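Local coordinates for protein leucine aminopeptidase (Legionella pneumophila, PDB 5GNE) that probably removes amino acids from the N termini of peptides as a zinc-dependent aminopeptidase of peptidase family M28, at residues 25-28 against 34-37; 62-67 against 321-326; 295-300 against 365-370. All blocks are in the same frame, centred on the assembly; numbering follows the deposited sequence.

Interaction 1 of 3, residues 25-28 against 34-37; sequences RLIA and SFIA
With CG1 of Ile27 beside its own backbone N (chi1 -61°) and CG of Phe35 anti to its N (chi1 177°), the isoleucine's outer branch is carried over the phenylalanine ring. Ile27 CD1 lies over one face, 4.0 Å from the Phe35 ring centroid and shifted toward the rim, a CH-pi contact, while Ile27 CG2 meets Phe35 CD2 at 3.7 Å. On the face that carries Leu26 and Ile36, the two side chains meet at roughly a right angle, Leu26 CD1 resting 3.8 Å from Ile36 CG2; Tyr17 of helix 14-20 packs on both. Arg25 and Ala37 form an antiparallel hydrogen-bonded pair through two backbone bonds, and Leu26 faces Ile36 as a non-hydrogen-bonded pair. Beyond them the register slips by one: Phe35 O is gripped twice, by Ile27 N at 2.8 Å, almost in line with the carbonyl, and by Ala28 N at 3.3 Å on a lone pair, and Phe35 N donates to Ala28 O. Ile27, with psi at -50°, is the first of the two bulge residues, and its CB points toward the partner strand. Two residues facing one make this a classic beta bulge, set in a hairpin bordering a four-stranded antiparallel sheet.

Interaction 2 of 3, residues 62-67 against 321-326; sequences EPYIQQ and WTNEGF
Tyr64, on the short helix 62-65, reaches Asn323 and Glu324 at the C-terminal end of helix 318-323, a helix that finishes in a Schellman motif. In that motif Phe326 N bonds Trp321 O and Gly325 N bonds Thr322 O, with Gly325 at positive phi as the C-prime residue. Trp321 O also takes Glu324 N, and its two donors arrive from opposite faces of the carbonyl plane.

The hydrogen bonding between the segments rests on one side-chain bond. Asn323 ND2 donates to Tyr64 OH over 3.2 Å with an N-H...O angle of 162°, and the hydroxyl oxygen lies in the plane of the amide. The two side chains meet at about a right angle, with ring and amide planes 63° apart. The strongest polar partner of Tyr64 OH is Asn320 OD1, on the same helix, so two asparagines hold the end of the tyrosine.

Van der Waals contact is supplied by Glu324. Its chain bends at chi2, which brings the carboxylate back alongside the tyrosine; the two side chains run past each other in opposite directions, the ring and carboxylate planes 22° apart. The carboxylate oxygen OE2 is also bonded to Gln250 NE2 of helix 243-254, which ties its position to that neighbouring helix. Segment 321-326 belongs to the M28 peptidase region, and the Tyr64 side chain lies about 12 Å from that of Glu238, which binds zinc in another structure of this protein but carries none in this chain. Approaching the ring obliquely, Glu324 OE2 comes to 3.4 Å from Tyr64 CD1 and likewise to 3.4 Å from Tyr64 CE1.

Interaction 3 of 3, residues 295-300 against 365-370; sequences AELLTR and GLAFIV
Leu297 and Ala367 mark the nearest approach of the two helical segments, their CA atoms 6.6 Å apart, and each segment keeps its own i to i+4 bonding, as in Thr299 N to Ala295 O and Ile369 N to Gly365 O, with a wider pi-type turn at 298-300. The side-chain contact is carried by Leu297, which points at the partner helix and divides its two methyl groups between neighbouring residues. CG stands beside the backbone N (chi1 -64°), and from there the branches spread toward Ala367 and Phe368. One of them, CD1, settles against the main chain of the partner: Leu297 CD1 is 3.6 Å from Phe368 CA and equally 3.6 Å from Phe368 N. The same methyl reaches Phe368 CB at 3.9 Å and lies at the edge of the aromatic ring, in its plane, 4.0 Å from Phe368 CD1. The ring face is therefore not what Leu297 uses. The other branch, CD2, meets the small side chain of Ala367, with Leu297 CD2 4.1 Å from Ala367 CB.

Both helices, 288-302 and 355-373, belong to the M28 peptidase region, whose core is a mixed beta sheet flanked by helices; here two of these helices meet through buried apolar side chains, away from the zinc site. Helix 288-302 is backed by strand 306-309, an outermost strand of that sheet, with Val306 touching Ala295, Leu298 and Thr299. On helix 355-373, Leu366 and Ile369 turn to helix 202-221, where Met215 touches both. Helix 99-106 adds a further neighbour, Val102, which touches Ala367 and Val370. Phe368 CG lies anti to its backbone N (chi1 -170°), and this turn of the side chain sets an edge of the ring, at CD1, against the Leu297 methyl.

How the interactions relate
From the N terminus, interaction 1 closes first, across a beta hairpin with five residues between its segments, 25-28 and 34-37. After helix 42-55 and strand 59-60, segment 62-67 opens interaction 2, whose partner 321-326 is reached only after 253 intervening residues, tying the N-terminal region to the M28 peptidase region. Interaction 3 opens at 295-300, inside that long loop, and ends at 365-370, beyond it; interactions 2 and 3 thus cross, while interaction 1 stands in series before both. Interactions 1 and 2 touch, Phe35 CZ lying 3.8 Å from Ile65 CD1. Interaction 3 joins two peptidase helices, its centre about 42 Å from that of interaction 1, across the chain's centre.

Interaction 1 of 3, residues 25-28 against 34-37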
# COMPACT_ATOMS: atom_id res chain seq x y z
N ARG A 25 28.26 4.79 2.94
CA ARG A 25 29.22 3.89 2.33
C ARG A 25 28.62 3.35 1.04
O ARG A 25 27.53 2.77 1.06
CB ARG A 25 29.55 2.74 3.28
CG ARG A 25 30.59 1.78 2.75
CD ARG A 25 30.81 0.66 3.76
NE ARG A 25 31.32 1.16 5.04
CZ ARG A 25 32.60 1.41 5.31
NH1 ARG A 25 33.53 1.21 4.38
NH2 ARG A 25 32.95 1.86 6.51
N LEU A 26 29.32 3.56 -0.07
CA LEU A 26 28.83 3.08 -1.34
C LEU A 26 29.13 1.61 -1.56
O LEU A 26 30.30 1.24 -1.67
CB LEU A 26 29.43 3.91 -2.46
CG LEU A 26 28.89 3.58 -3.84
CD1 LEU A 26 27.39 3.89 -3.88
CD2 LEU A 26 29.65 4.40 -4.86
N ILE A 27 28.11 0.77 -1.69
CA ILE A 27 28.38 -0.65 -1.91
C ILE A 27 28.43 -1.00 -3.40
O ILE A 27 29.35 -1.64 -3.86
CB ILE A 27 27.31 -1.53 -1.23
CG1 ILE A 27 27.29 -1.31 0.28
CG2 ILE A 27 27.55 -3.00 -1.55
CD1 ILE A 27 25.97 -1.75 0.96
N ALA A 28 27.43 -0.57 -4.16
CA ALA A 28 27.36 -0.77 -5.60
C ALA A 28 26.68 0.44 -6.20
O ALA A 28 25.94 1.13 -5.52
CB ALA A 28 26.62 -2.05 -5.95
N SER A 34 22.22 4.00 -6.56
CA SER A 34 23.25 3.57 -5.63
C SER A 34 22.72 2.66 -4.53
O SER A 34 21.64 2.90 -3.98
CB SER A 34 23.93 4.79 -4.99
OG SER A 34 24.51 5.60 -6.01
N PHE A 35 23.49 1.62 -4.22
CA PHE A 35 23.19 0.72 -3.12
C PHE A 35 24.13 1.07 -1.98
O PHE A 35 25.35 0.96 -2.13
CB PHE A 35 23.35 -0.74 -3.55
CG PHE A 35 23.14 -1.74 -2.43
CD1 PHE A 35 22.11 -1.57 -1.52
CD2 PHE A 35 23.93 -2.88 -2.34
CE1 PHE A 35 21.90 -2.50 -0.51
CE2 PHE A 35 23.74 -3.83 -1.31
CZ PHE A 35 22.72 -3.64 -0.40
N ILE A 36 23.60 1.56 -0.87
CA ILE A 36 24.45 2.13 0.16
C ILE A 36 24.16 1.64 1.57
O ILE A 36 23.09 1.12 1.87
CB ILE A 36 24.37 3.68 0.19
CG1 ILE A 36 22.95 4.13 0.52
CG2 ILE A 36 24.83 4.27 -1.13
CD1 ILE A 36 22.83 5.67 0.76
N ALA A 37 25.14 1.83 2.43
CA ALA A 37 24.95 1.61 3.84
C ALA A 37 25.06 2.95 4.55
O ALA A 37 26.02 3.69 4.35
CB ALA A 37 25.99 0.61 4.38

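Interaction 2 of 3, residues 62-67 against 321-326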
# COMPACT_ATOMS: atom_id res chain seq x y z
N GLU A 62 16.76 -4.39 3.27
CA GLU A 62 16.77 -5.46 4.27
C GLU A 62 15.80 -6.63 4.02
O GLU A 62 16.18 -7.77 4.22
CB GLU A 62 16.54 -4.89 5.67
CG GLU A 62 16.88 -5.90 6.74
CD GLU A 62 16.76 -5.34 8.15
OE1 GLU A 62 15.72 -5.55 8.82
OE2 GLU A 62 17.75 -4.73 8.61
N PRO A 63 14.56 -6.36 3.60
CA PRO A 63 13.72 -7.54 3.39
C PRO A 63 14.24 -8.45 2.28
O PRO A 63 13.89 -9.61 2.28
CB PRO A 63 12.36 -6.95 2.99
CG PRO A 63 12.36 -5.59 3.61
CD PRO A 63 13.77 -5.11 3.47
N TYR A 64 15.06 -7.94 1.36
CA TYR A 64 15.56 -8.79 0.29
C TYR A 64 16.84 -9.54 0.66
O TYR A 64 17.12 -10.62 0.12
CB TYR A 64 15.81 -7.95 -0.99
CG TYR A 64 14.57 -7.25 -1.54
CD1 TYR A 64 13.77 -7.87 -2.49
CD2 TYR A 64 14.18 -5.99 -1.09
CE1 TYR A 64 12.67 -7.24 -3.00
CE2 TYR A 64 13.06 -5.35 -1.59
CZ TYR A 64 12.31 -5.98 -2.55
OH TYR A 64 11.18 -5.37 -3.05
N ILE A 65 17.62 -9.01 1.60
CA ILE A 65 18.93 -9.58 1.89
C ILE A 65 19.16 -9.94 3.36
O ILE A 65 20.14 -10.62 3.69
CB ILE A 65 20.04 -8.61 1.45
CG1 ILE A 65 19.94 -7.27 2.17
CG2 ILE A 65 19.98 -8.39 -0.03
CD1 ILE A 65 21.04 -6.33 1.76
N GLN A 66 18.25 -9.51 4.24
CA GLN A 66 18.21 -9.96 5.64
C GLN A 66 19.54 -10.13 6.34
O GLN A 66 19.79 -11.28 6.72
CB GLN A 66 17.54 -11.34 5.80
CG GLN A 66 16.17 -11.58 5.20
CD GLN A 66 16.24 -12.28 3.84
OE1 GLN A 66 17.28 -12.30 3.18
NE2 GLN A 66 15.12 -12.84 3.41
N GLN A 67 20.39 -9.10 6.48
CA GLN A 67 21.55 -9.20 7.39
C GLN A 67 22.71 -10.03 6.74
O GLN A 67 23.82 -10.07 7.26
CB GLN A 67 21.04 -9.82 8.73
CG GLN A 67 19.75 -9.07 9.37
CD GLN A 67 19.82 -7.55 9.53
OE1 GLN A 67 20.22 -7.07 10.60
NE2 GLN A 67 19.72 -6.82 8.40
N TRP A 321 5.75 -5.75 -4.23
CA TRP A 321 5.11 -6.84 -4.95
C TRP A 321 5.67 -7.01 -6.38
O TRP A 321 6.02 -8.13 -6.78
CB TRP A 321 3.58 -6.65 -4.98
CG TRP A 321 2.93 -6.79 -3.63
CD1 TRP A 321 2.61 -5.78 -2.78
CD2 TRP A 321 2.57 -8.03 -2.95
NE1 TRP A 321 2.05 -6.30 -1.62
CE2 TRP A 321 2.00 -7.66 -1.70
CE3 TRP A 321 2.65 -9.38 -3.29
CZ2 TRP A 321 1.53 -8.60 -0.78
CZ3 TRP A 321 2.17 -10.34 -2.35
CH2 TRP A 321 1.62 -9.94 -1.12
N THR A 322 5.73 -5.94 -7.17
CA THR A 322 6.16 -6.12 -8.54
C THR A 322 7.64 -6.55 -8.57
O THR A 322 8.02 -7.32 -9.43
CB THR A 322 5.92 -4.89 -9.43
OG1 THR A 322 7.09 -4.06 -9.49
CG2 THR A 322 4.77 -4.10 -8.93
N ASN A 323 8.46 -6.08 -7.63
CA ASN A 323 9.84 -6.55 -7.58
C ASN A 323 9.96 -8.04 -7.40
O ASN A 323 10.97 -8.62 -7.79
CB ASN A 323 10.61 -5.88 -6.43
CG ASN A 323 11.08 -4.51 -6.79
OD1 ASN A 323 11.08 -4.16 -7.94
ND2 ASN A 323 11.49 -3.72 -5.81
N GLU A 324 8.93 -8.68 -6.87
CA GLU A 324 8.99 -10.12 -6.61
C GLU A 324 8.12 -10.92 -7.56
O GLU A 324 7.78 -12.07 -7.29
CB GLU A 324 8.58 -10.43 -5.17
CG GLU A 324 9.54 -9.92 -4.13
CD GLU A 324 10.87 -10.69 -4.09
OE1 GLU A 324 11.13 -11.52 -4.98
OE2 GLU A 324 11.65 -10.47 -3.14
N GLY A 325 7.77 -10.30 -8.69
CA GLY A 325 7.02 -10.98 -9.73
C GLY A 325 5.51 -11.04 -9.55
O GLY A 325 4.84 -11.76 -10.27
N PHE A 326 4.96 -10.29 -8.61
CA PHE A 326 3.51 -10.27 -8.46
C PHE A 326 2.85 -9.17 -9.26
O PHE A 326 3.42 -8.10 -9.42
CB PHE A 326 3.13 -10.11 -7.01
CG PHE A 326 3.63 -11.22 -6.14
CD1 PHE A 326 2.92 -12.39 -6.02
CD2 PHE A 326 4.77 -11.06 -5.40
CE1 PHE A 326 3.36 -13.39 -5.18
CE2 PHE A 326 5.22 -12.05 -4.55
CZ PHE A 326 4.51 -13.23 -4.45

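Interaction 3 of 3, residues 295-300 against 365-370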
# COMPACT_ATOMS: atom_id res chain seq x y z
N ALA A 295 -9.04 0.04 -15.03
CA ALA A 295 -9.64 1.08 -15.88
C ALA A 295 -11.05 0.69 -16.33
O ALA A 295 -11.97 1.50 -16.27
CB ALA A 295 -8.74 1.38 -17.08
N GLU A 296 -11.25 -0.55 -16.78
CA GLU A 296 -12.59 -0.90 -17.25
C GLU A 296 -13.58 -1.08 -16.11
O GLU A 296 -14.78 -0.90 -16.30
CB GLU A 296 -12.58 -2.21 -18.03
CG GLU A 296 -11.36 -2.47 -18.86
CD GLU A 296 -11.38 -3.85 -19.48
OE1 GLU A 296 -11.35 -4.86 -18.73
OE2 GLU A 296 -11.42 -3.93 -20.72
N LEU A 297 -13.09 -1.38 -14.91
CA LEU A 297 -13.97 -1.46 -13.76
C LEU A 297 -14.45 -0.06 -13.43
O LEU A 297 -15.65 0.17 -13.17
CB LEU A 297 -13.27 -2.11 -12.56
CG LEU A 297 -12.79 -3.59 -12.61
CD1 LEU A 297 -11.95 -3.88 -11.38
CD2 LEU A 297 -13.90 -4.62 -12.74
N LEU A 298 -13.53 0.90 -13.51
CA LEU A 298 -13.89 2.29 -13.24
C LEU A 298 -14.94 2.81 -14.22
O LEU A 298 -15.93 3.43 -13.83
CB LEU A 298 -12.64 3.18 -13.29
CG LEU A 298 -11.78 3.23 -12.02
CD1 LEU A 298 -10.57 4.14 -12.20
CD2 LEU A 298 -12.61 3.69 -10.83
N THR A 299 -14.72 2.55 -15.50
CA THR A 299 -15.66 2.99 -16.50
C THR A 299 -16.99 2.24 -16.40
O THR A 299 -18.06 2.86 -16.34
CB THR A 299 -15.05 2.87 -17.90
OG1 THR A 299 -14.02 3.85 -18.03
CG2 THR A 299 -16.10 3.14 -18.97
N ARG A 300 -16.92 0.91 -16.36
CA ARG A 300 -18.13 0.10 -16.37
C ARG A 300 -18.95 0.21 -15.08
O ARG A 300 -20.17 0.24 -15.14
CB ARG A 300 -17.79 -1.36 -16.62
CG ARG A 300 -18.98 -2.27 -16.54
CD ARG A 300 -18.93 -3.34 -17.60
NE ARG A 300 -20.24 -3.96 -17.75
CZ ARG A 300 -20.49 -4.94 -18.61
NH1 ARG A 300 -19.51 -5.40 -19.39
NH2 ARG A 300 -21.71 -5.45 -18.69
N GLY A 365 -12.57 -1.07 -5.49
CA GLY A 365 -12.12 -2.23 -4.74
C GLY A 365 -13.07 -3.41 -4.75
O GLY A 365 -12.65 -4.57 -4.93
N LEU A 366 -14.35 -3.15 -4.56
CA LEU A 366 -15.33 -4.23 -4.49
C LEU A 366 -15.58 -4.87 -5.86
O LEU A 366 -15.70 -6.08 -5.95
CB LEU A 366 -16.62 -3.73 -3.87
CG LEU A 366 -16.52 -3.50 -2.35
CD1 LEU A 366 -17.73 -2.79 -1.75
CD2 LEU A 366 -16.29 -4.80 -1.63
N ALA A 367 -15.66 -4.07 -6.92
CA ALA A 367 -15.74 -4.61 -8.28
C ALA A 367 -14.50 -5.48 -8.59
O ALA A 367 -14.59 -6.59 -9.16
CB ALA A 367 -15.87 -3.49 -9.28
N PHE A 368 -13.34 -4.96 -8.21
CA PHE A 368 -12.08 -5.69 -8.29
C PHE A 368 -12.19 -7.05 -7.62
O PHE A 368 -11.93 -8.08 -8.22
CB PHE A 368 -10.99 -4.83 -7.67
CG PHE A 368 -9.60 -5.34 -7.89
CD1 PHE A 368 -8.94 -5.12 -9.09
CD2 PHE A 368 -8.92 -5.95 -6.84
CE1 PHE A 368 -7.62 -5.57 -9.26
CE2 PHE A 368 -7.62 -6.40 -7.00
CZ PHE A 368 -6.97 -6.20 -8.21
N ILE A 369 -12.63 -7.04 -6.36
CA ILE A 369 -12.78 -8.27 -5.60
C ILE A 369 -13.83 -9.22 -6.21
O ILE A 369 -13.61 -10.42 -6.27
CB ILE A 369 -13.16 -7.96 -4.15
CG1 ILE A 369 -11.96 -7.39 -3.40
CG2 ILE A 369 -13.61 -9.20 -3.43
CD1 ILE A 369 -12.32 -7.01 -2.00
N VAL A 370 -14.94 -8.69 -6.69
CA VAL A 370 -15.97 -9.58 -7.24
C VAL A 370 -15.52 -10.17 -8.57
O VAL A 370 -15.62 -11.38 -8.80
CB VAL A 370 -17.33 -8.85 -7.43
CG1 VAL A 370 -18.29 -9.70 -8.24
CG2 VAL A 370 -17.94 -8.53 -6.08